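PDB 3PSQ: sortase B from Streptococcus pyogenes, which is a class B sortase involved in pilus assembly, probably acting as a cysteine transpeptidase that works through an acyl-thioester intermediate. Local coordinates for residues Val24-Leu29 with Ser34-Trp39; Pro50-Glu55 with Lys63-Glu68. All coordinates share one frame; numbering follows the deposited sequence.

Interaction 1: Val24-Leu29 with Ser34-Trp39. With ZN (zinc ion), chain P.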
ATOM      1  N   VAL A  24      18.790  -7.398  -8.696  1.00 69.22           N
ATOM      2  CA  VAL A  24      18.755  -7.869 -10.097  1.00 68.37           C
ATOM      3  C   VAL A  24      17.782  -7.057 -10.992  1.00 67.20           C
ATOM      4  O   VAL A  24      18.097  -6.810 -12.169  1.00 67.77           O
ATOM      5  CB  VAL A  24      18.500  -9.417 -10.187  1.00 68.44           C
ATOM      6  CG1 VAL A  24      18.279  -9.892 -11.649  1.00 68.80           C
ATOM      7  CG2 VAL A  24      19.672 -10.180  -9.545  1.00 69.34           C
ATOM      8  N   GLN A  25      16.653  -6.596 -10.435  1.00 64.78           N
ATOM      9  CA  GLN A  25      15.589  -6.017 -11.269  1.00 62.78           C
ATOM     10  C   GLN A  25      15.350  -4.480 -11.266  1.00 60.43           C
ATOM     11  O   GLN A  25      14.972  -3.933 -12.309  1.00 60.11           O
ATOM     12  CB  GLN A  25      14.258  -6.743 -11.016  1.00 63.43           C
ATOM     13  CG  GLN A  25      14.311  -8.251 -11.041  1.00 65.24           C
ATOM     14  CD  GLN A  25      12.996  -8.883 -10.580  1.00 68.48           C
ATOM     15  OE1 GLN A  25      12.000  -8.187 -10.371  1.00 69.75           O
ATOM     16  NE2 GLN A  25      12.987 -10.205 -10.433  1.00 68.32           N
ATOM     17  N   PHE A  26      15.554  -3.800 -10.133  1.00 57.54           N
ATOM     18  CA  PHE A  26      15.039  -2.430  -9.932  1.00 55.27           C
ATOM     19  C   PHE A  26      15.521  -1.395 -10.938  1.00 55.25           C
ATOM     20  O   PHE A  26      14.722  -0.711 -11.590  1.00 55.02           O
ATOM     21  CB  PHE A  26      15.300  -1.963  -8.493  1.00 55.11           C
ATOM     22  CG  PHE A  26      14.490  -0.752  -8.058  1.00 52.56           C
ATOM     23  CD1 PHE A  26      13.227  -0.482  -8.582  1.00 51.43           C
ATOM     24  CD2 PHE A  26      14.979   0.089  -7.077  1.00 51.39           C
ATOM     25  CE1 PHE A  26      12.480   0.614  -8.140  1.00 47.78           C
ATOM     26  CE2 PHE A  26      14.251   1.182  -6.634  1.00 48.51           C
ATOM     27  CZ  PHE A  26      13.005   1.450  -7.184  1.00 50.44           C
ATOM     28  N   ASP A  27      16.837  -1.262 -11.061  1.00 55.11           N
ATOM     29  CA  ASP A  27      17.418  -0.345 -12.028  1.00 54.77           C
ATOM     30  C   ASP A  27      16.924  -0.635 -13.430  1.00 53.00           C
ATOM     31  O   ASP A  27      16.550   0.273 -14.154  1.00 53.44           O
ATOM     32  CB  ASP A  27      18.947  -0.416 -11.990  1.00 56.05           C
ATOM     33  CG  ASP A  27      19.524   0.230 -10.738  1.00 58.88           C
ATOM     34  OD1 ASP A  27      19.172   1.399 -10.450  1.00 61.00           O
ATOM     35  OD2 ASP A  27      20.316  -0.441 -10.033  1.00 62.79           O
ATOM     36  N   ASP A  28      16.913  -1.901 -13.806  1.00 51.57           N
ATOM     37  CA  ASP A  28      16.478  -2.286 -15.141  1.00 50.29           C
ATOM     38  C   ASP A  28      15.012  -1.973 -15.387  1.00 48.64           C
ATOM     39  O   ASP A  28      14.675  -1.463 -16.432  1.00 48.44           O
ATOM     40  CB  ASP A  28      16.711  -3.771 -15.378  1.00 50.81           C
ATOM     41  CG  ASP A  28      18.124  -4.079 -15.807  1.00 51.28           C
ATOM     42  OD1 ASP A  28      18.953  -3.145 -15.899  1.00 50.40           O
ATOM     43  OD2 ASP A  28      18.402  -5.284 -16.049  1.00 52.39           O
ATOM     44  N   LEU A  29      14.138  -2.296 -14.439  1.00 46.79           N
ATOM     45  CA  LEU A  29      12.739  -1.897 -14.556  1.00 45.87           C
ATOM     46  C   LEU A  29      12.602  -0.410 -14.710  1.00 45.60           C
ATOM     47  O   LEU A  29      11.835   0.068 -15.545  1.00 46.04           O
ATOM     48  CB  LEU A  29      11.892  -2.387 -13.371  1.00 45.79           C
ATOM     49  CG  LEU A  29      11.748  -3.891 -13.416  1.00 46.02           C
ATOM     50  CD1 LEU A  29      11.016  -4.456 -12.239  1.00 48.13           C
ATOM     51  CD2 LEU A  29      11.080  -4.275 -14.737  1.00 47.42           C
ATOM     52  N   SER A  34       9.200   4.181 -17.306  1.00 46.61           N
ATOM     53  CA  SER A  34       9.233   5.360 -16.435  1.00 47.20           C
ATOM     54  C   SER A  34       8.097   5.411 -15.395  1.00 46.32           C
ATOM     55  O   SER A  34       8.181   6.200 -14.432  1.00 46.26           O
ATOM     56  CB  SER A  34       9.257   6.632 -17.270  1.00 47.91           C
ATOM     57  OG  SER A  34       8.035   6.773 -17.992  1.00 52.92           O
ATOM     58  N   ASP A  35       7.052   4.585 -15.562  1.00 44.77           N
ATOM     59  CA  ASP A  35       6.043   4.413 -14.488  1.00 43.51           C
ATOM     60  C   ASP A  35       6.592   3.730 -13.216  1.00 42.66           C
ATOM     61  O   ASP A  35       6.037   3.903 -12.131  1.00 42.34           O
ATOM     62  CB  ASP A  35       4.852   3.584 -14.980  1.00 44.06           C
ATOM     63  CG  ASP A  35       3.915   4.351 -15.902  1.00 43.74           C
ATOM     64  OD1 ASP A  35       4.209   5.501 -16.264  1.00 42.23           O
ATOM     65  OD2 ASP A  35       2.863   3.780 -16.264  1.00 46.61           O
ATOM     66  N   VAL A  36       7.638   2.911 -13.360  1.00 42.17           N
ATOM     67  CA  VAL A  36       8.279   2.256 -12.212  1.00 41.94           C
ATOM     68  C   VAL A  36       8.874   3.331 -11.273  1.00 42.21           C
ATOM     69  O   VAL A  36       9.598   4.205 -11.727  1.00 40.67           O
ATOM     70  CB  VAL A  36       9.347   1.212 -12.655  1.00 42.43           C
ATOM     71  CG1 VAL A  36      10.078   0.615 -11.437  1.00 41.72           C
ATOM     72  CG2 VAL A  36       8.697   0.057 -13.523  1.00 39.79           C
ATOM     73  N   MET A  37       8.550   3.292  -9.979  1.00 42.07           N
ATOM     74  CA  MET A  37       8.986   4.407  -9.111  1.00 42.47           C
ATOM     75  C   MET A  37       9.354   4.029  -7.670  1.00 42.35           C
ATOM     76  O   MET A  37       9.743   4.883  -6.898  1.00 43.17           O
ATOM     77  CB  MET A  37       7.961   5.581  -9.103  1.00 41.60           C
ATOM     78  CG  MET A  37       6.524   5.164  -9.041  1.00 41.37           C
ATOM     79  SD  MET A  37       6.016   4.303  -7.546  1.00 48.71           S
ATOM     80  CE  MET A  37       6.445   5.510  -6.238  1.00 42.29           C
ATOM     81  N   ALA A  38       9.200   2.774  -7.297  1.00 42.20           N
ATOM     82  CA  ALA A  38       9.607   2.347  -5.958  1.00 42.08           C
ATOM     83  C   ALA A  38       9.759   0.824  -5.846  1.00 42.33           C
ATOM     84  O   ALA A  38       9.332   0.084  -6.716  1.00 42.23           O
ATOM     85  CB  ALA A  38       8.638   2.848  -4.904  1.00 41.27           C
ATOM     86  N   TRP A  39      10.360   0.374  -4.746  1.00 43.16           N
ATOM     87  CA  TRP A  39      10.415  -1.036  -4.418  1.00 43.07           C
ATOM     88  C   TRP A  39       9.814  -1.177  -3.052  1.00 43.69           C
ATOM     89  O   TRP A  39      10.102  -0.373  -2.157  1.00 44.60           O
ATOM     90  CB  TRP A  39      11.861  -1.562  -4.429  1.00 42.72           C
ATOM     91  CG  TRP A  39      11.937  -3.081  -4.438  1.00 41.17           C
ATOM     92  CD1 TRP A  39      11.820  -3.917  -3.362  1.00 44.13           C
ATOM     93  CD2 TRP A  39      12.136  -3.928  -5.580  1.00 41.95           C
ATOM     94  NE1 TRP A  39      11.920  -5.235  -3.774  1.00 43.45           N
ATOM     95  CE2 TRP A  39      12.128  -5.257  -5.128  1.00 42.70           C
ATOM     96  CE3 TRP A  39      12.326  -3.683  -6.950  1.00 44.01           C
ATOM     97  CZ2 TRP A  39      12.293  -6.336  -5.991  1.00 46.47           C
ATOM     98  CZ3 TRP A  39      12.469  -4.744  -7.805  1.00 45.58           C
ATOM     99  CH2 TRP A  39      12.456  -6.057  -7.326  1.00 47.72           C
TER
HETATM  100 ZN    ZN P 326       1.610   4.640 -17.589  1.00 40.17          ZN
HETATM  101  O   HOH W   1       2.789   4.510 -19.254  1.00 38.09           O

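Interaction 2: Pro50-Glu55 with Lys63-Glu68. With ZN (zinc ion), chain P.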
ATOM      1  N   PRO A  50       8.781  -4.474  -7.236  1.00 40.68           N
ATOM      2  CA  PRO A  50       8.793  -3.151  -7.832  1.00 40.22           C
ATOM      3  C   PRO A  50       7.362  -2.588  -7.866  1.00 40.50           C
ATOM      4  O   PRO A  50       6.395  -3.361  -7.933  1.00 41.16           O
ATOM      5  CB  PRO A  50       9.316  -3.410  -9.248  1.00 39.13           C
ATOM      6  CG  PRO A  50       8.828  -4.890  -9.562  1.00 40.05           C
ATOM      7  CD  PRO A  50       8.923  -5.572  -8.236  1.00 40.27           C
ATOM      8  N   ILE A  51       7.234  -1.261  -7.769  1.00 40.97           N
ATOM      9  CA  ILE A  51       5.917  -0.568  -7.692  1.00 41.25           C
ATOM     10  C   ILE A  51       5.856   0.411  -8.835  1.00 40.86           C
ATOM     11  O   ILE A  51       6.824   1.099  -9.118  1.00 41.09           O
ATOM     12  CB  ILE A  51       5.729   0.226  -6.370  1.00 40.87           C
ATOM     13  CG1 ILE A  51       5.881  -0.693  -5.126  1.00 42.32           C
ATOM     14  CG2 ILE A  51       4.390   0.953  -6.335  1.00 40.31           C
ATOM     15  CD1 ILE A  51       4.862  -1.863  -4.992  1.00 36.23           C
ATOM     16  N   VAL A  52       4.710   0.464  -9.505  1.00 41.06           N
ATOM     17  CA  VAL A  52       4.508   1.454 -10.540  1.00 40.60           C
ATOM     18  C   VAL A  52       3.512   2.491 -10.082  1.00 40.77           C
ATOM     19  O   VAL A  52       2.732   2.259  -9.150  1.00 39.62           O
ATOM     20  CB  VAL A  52       3.981   0.844 -11.860  1.00 40.65           C
ATOM     21  CG1 VAL A  52       5.060   0.010 -12.527  1.00 39.16           C
ATOM     22  CG2 VAL A  52       2.692   0.041 -11.607  1.00 40.26           C
ATOM     23  N   GLN A  53       3.525   3.629 -10.775  1.00 40.50           N
ATOM     24  CA  GLN A  53       2.408   4.541 -10.695  1.00 40.98           C
ATOM     25  C   GLN A  53       1.875   4.784 -12.092  1.00 41.21           C
ATOM     26  O   GLN A  53       2.639   5.171 -12.996  1.00 40.73           O
ATOM     27  CB  GLN A  53       2.800   5.879 -10.080  1.00 40.94           C
ATOM     28  CG  GLN A  53       1.625   6.881 -10.061  1.00 40.93           C
ATOM     29  CD  GLN A  53       2.041   8.220  -9.491  1.00 41.26           C
ATOM     30  OE1 GLN A  53       2.824   8.941 -10.102  1.00 38.19           O
ATOM     31  NE2 GLN A  53       1.523   8.555  -8.311  1.00 41.37           N
ATOM     32  N   GLY A  54       0.568   4.576 -12.273  1.00 41.81           N
ATOM     33  CA  GLY A  54      -0.035   4.856 -13.578  1.00 42.61           C
ATOM     34  C   GLY A  54      -0.566   6.272 -13.695  1.00 42.94           C
ATOM     35  O   GLY A  54      -0.550   7.026 -12.702  1.00 43.90           O
ATOM     36  N   GLU A  55      -1.070   6.621 -14.885  1.00 43.13           N
ATOM     37  CA  GLU A  55      -1.671   7.951 -15.132  1.00 42.97           C
ATOM     38  C   GLU A  55      -3.077   8.001 -14.580  1.00 43.26           C
ATOM     39  O   GLU A  55      -3.658   9.090 -14.443  1.00 43.94           O
ATOM     40  CB  GLU A  55      -1.662   8.307 -16.609  1.00 42.66           C
ATOM     41  CG  GLU A  55      -0.222   8.413 -17.224  1.00 44.81           C
ATOM     42  CD  GLU A  55       0.387   7.043 -17.559  1.00 45.56           C
ATOM     43  OE1 GLU A  55      -0.008   6.468 -18.586  1.00 44.89           O
ATOM     44  OE2 GLU A  55       1.287   6.553 -16.819  1.00 44.95           O
ATOM     45  N   LYS A  63      -1.713  -4.869 -17.025  1.00 41.31           N
ATOM     46  CA  LYS A  63      -0.407  -4.424 -17.479  1.00 41.01           C
ATOM     47  C   LYS A  63       0.671  -4.803 -16.467  1.00 40.94           C
ATOM     48  O   LYS A  63       0.493  -4.633 -15.263  1.00 41.28           O
ATOM     49  CB  LYS A  63      -0.451  -2.911 -17.681  1.00 40.52           C
ATOM     50  CG  LYS A  63       0.754  -2.322 -18.380  1.00 41.27           C
ATOM     51  CD  LYS A  63       0.338  -0.886 -18.652  1.00 42.43           C
ATOM     52  CE  LYS A  63       1.374  -0.090 -19.350  1.00 43.26           C
ATOM     53  NZ  LYS A  63       0.887   1.334 -19.386  1.00 46.75           N
ATOM     54  N   SER A  64       1.804  -5.286 -16.950  1.00 41.28           N
ATOM     55  CA  SER A  64       2.925  -5.672 -16.074  1.00 41.83           C
ATOM     56  C   SER A  64       3.842  -4.493 -15.753  1.00 43.22           C
ATOM     57  O   SER A  64       3.809  -3.456 -16.421  1.00 43.32           O
ATOM     58  CB  SER A  64       3.770  -6.717 -16.795  1.00 40.88           C
ATOM     59  OG  SER A  64       4.359  -6.100 -17.923  1.00 42.86           O
ATOM     60  N   VAL A  65       4.716  -4.674 -14.769  1.00 44.62           N
ATOM     61  CA  VAL A  65       5.719  -3.663 -14.452  1.00 45.57           C
ATOM     62  C   VAL A  65       6.593  -3.319 -15.644  1.00 46.52           C
ATOM     63  O   VAL A  65       7.047  -2.187 -15.749  1.00 46.99           O
ATOM     64  CB  VAL A  65       6.563  -4.006 -13.205  1.00 45.65           C
ATOM     65  CG1 VAL A  65       5.676  -4.057 -12.012  1.00 46.83           C
ATOM     66  CG2 VAL A  65       7.309  -5.356 -13.356  1.00 46.07           C
ATOM     67  N   GLU A  66       6.798  -4.252 -16.568  1.00 47.22           N
ATOM     68  CA  GLU A  66       7.597  -3.933 -17.757  1.00 48.36           C
ATOM     69  C   GLU A  66       6.800  -3.089 -18.747  1.00 48.17           C
ATOM     70  O   GLU A  66       7.373  -2.567 -19.685  1.00 49.03           O
ATOM     71  CB  GLU A  66       8.113  -5.191 -18.496  1.00 49.19           C
ATOM     72  CG  GLU A  66       9.079  -6.063 -17.740  1.00 50.07           C
ATOM     73  CD  GLU A  66       8.355  -7.079 -16.855  1.00 52.67           C
ATOM     74  OE1 GLU A  66       7.111  -7.102 -16.821  1.00 53.92           O
ATOM     75  OE2 GLU A  66       9.037  -7.871 -16.174  1.00 56.57           O
ATOM     76  N   GLY A  67       5.490  -2.957 -18.554  1.00 48.11           N
ATOM     77  CA  GLY A  67       4.685  -2.138 -19.445  1.00 47.49           C
ATOM     78  C   GLY A  67       3.978  -2.898 -20.549  1.00 48.51           C
ATOM     79  O   GLY A  67       3.533  -2.298 -21.539  1.00 48.19           O
ATOM     80  N   GLU A  68       3.863  -4.223 -20.405  1.00 48.35           N
ATOM     81  CA  GLU A  68       3.197  -4.999 -21.434  1.00 47.82           C
ATOM     82  C   GLU A  68       1.902  -5.579 -20.925  1.00 46.83           C
ATOM     83  O   GLU A  68       1.608  -5.555 -19.722  1.00 46.91           O
ATOM     84  CB  GLU A  68       4.093  -6.145 -21.926  1.00 48.62           C
ATOM     85  CG  GLU A  68       5.270  -5.706 -22.799  1.00 52.65           C
ATOM     86  CD  GLU A  68       5.985  -6.899 -23.408  1.00 57.89           C
ATOM     87  OE1 GLU A  68       6.196  -7.895 -22.676  1.00 59.27           O
ATOM     88  OE2 GLU A  68       6.321  -6.864 -24.624  1.00 60.66           O
TER
HETATM   89 ZN    ZN P 326       1.610   4.640 -17.589  1.00 40.17          ZN
HETATM   90  O   HOH W   1       2.789   4.510 -19.254  1.00 38.09           O

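Interaction 1: Val24-Leu29 with Ser34-Trp39
The side chains of Phe26 and Trp39 run antiparallel as they overlap, where the N-terminal helix of this class B sortase, residues 22-32, lies against the first strand of the sortase beta-sheet, residues 36-41. The two form an offset edge-to-face pair: the benzo edge of the indole is turned toward the phenyl face, with planes 70° apart and six-membered ring centroids separated by 5.7 Å. The closest ring atoms are Phe26 CD1 and Trp39 CE3, at 3.7 Å. The same phenyl face also receives a CH-pi contact from the tryptophan's methylene, Trp39 CB sitting 4.2 Å from the Phe26 centroid and almost on the ring normal. In Phe26, CG stands anti to the backbone N (chi1 -164°), which carries the ring off the helix and across the strand until CE1 lies 3.5 Å from Ala38 O.

Val36 comes to the phenyl from another direction, its CG1 near the plane of the ring at the edge. Val36 CG1 also meets Leu29 CB, at 4.0 Å, while CG2 rests against the Leu29 carbonyl. One valine thus touches two helix residues about a turn apart, Phe26 and Leu29. A classic beta bulge at Met37 and Ala38 sets both residues opposite Ile51 of the neighbouring strand 48-53. Ahead of the strand, the carboxylate of Asp35 ends on the side remote from the helix and binds a zinc ion through OD2; Glu55, Glu59 and a water complete the coordination seen here.

The far end of the indole is met by Gln25, its amide plane turned 66° from the ring. The pyrrole nitrogen is held separately by Asp48, and Gln25 OE1 comes in at the ring edge, 3.7 Å from Trp39 CH2.

Interaction 2: Pro50-Glu55 with Lys63-Glu68
A type I beta turn, Ser64 to Gly67, in the long loop between strands 48-53 and 76-77 of the sortase sheet packs one valine onto the first of those strands. Val65 is the residue that reaches across. Val65 CG1 touches two side chains at once, Pro50 CG and Val52 CG1, each at 4.1 Å, and so bridges alternate residues projecting from the same side of the strand. CG2 also meets Pro50 CG, so the pyrrolidine corner is straddled by both methyls; the proline and valine side chains stand roughly perpendicular. Val52 presents CG1 to the turn because this branch is anti to its own carbonyl carbon (chi1 -70°). Leu29 of helix 22-32 touches both Pro50 and Val65, adding a third wall to this apolar patch.

The turn is held from within. Its closing backbone bond runs from Gly67 N to Ser64 O, and Ser64 OG donates to the anti lone pair of Glu66 OE1, 3.1 Å away. Ser64 OG in turn accepts from Glu68 N, so the hydroxyl joins the turn to the residue that follows it. Gly67 takes a positive phi of 96°, a backbone conformation that glycine adopts readily.

Beyond the strand, Glu55 enters the zinc site with Asp35 and Glu59. The extended Lys63 side chain runs toward the same site, where NZ is hydrogen-bonded to Glu59 and may temper the negative charge gathered there. The lysine is not a metal ligand: Lys63 NZ stops 3.8 Å from the zinc ion. Glu55 bends at chi2 (80°) to bring its carboxylate round to the metal, which it grips lopsidedly with both oxygens, Glu55 OE2 2.1 Å from the zinc ion and Glu55 OE1 at a longer 2.6 Å.

Overall arrangement
Along the chain interaction 1 is complete before the first residue of interaction 2, and their centres lie about 9 Å apart on the same side of the molecule. Each supplies one of two adjacent antiparallel strands, 36-41 from interaction 1 and 48-53 from interaction 2, whose pairing joins them through probable backbone hydrogen bonds from Ile51 N to Ala38 O and from Gln53 N to Asp35 O. Leu29 lies on both Pro50 and Val65, so the N-terminal helix, the second strand and the loop after it meet there. Both contacts reach the same zinc ion, Asp35 from one and Glu55 from the other, so the metal ties the start of the first strand to the segment following the second.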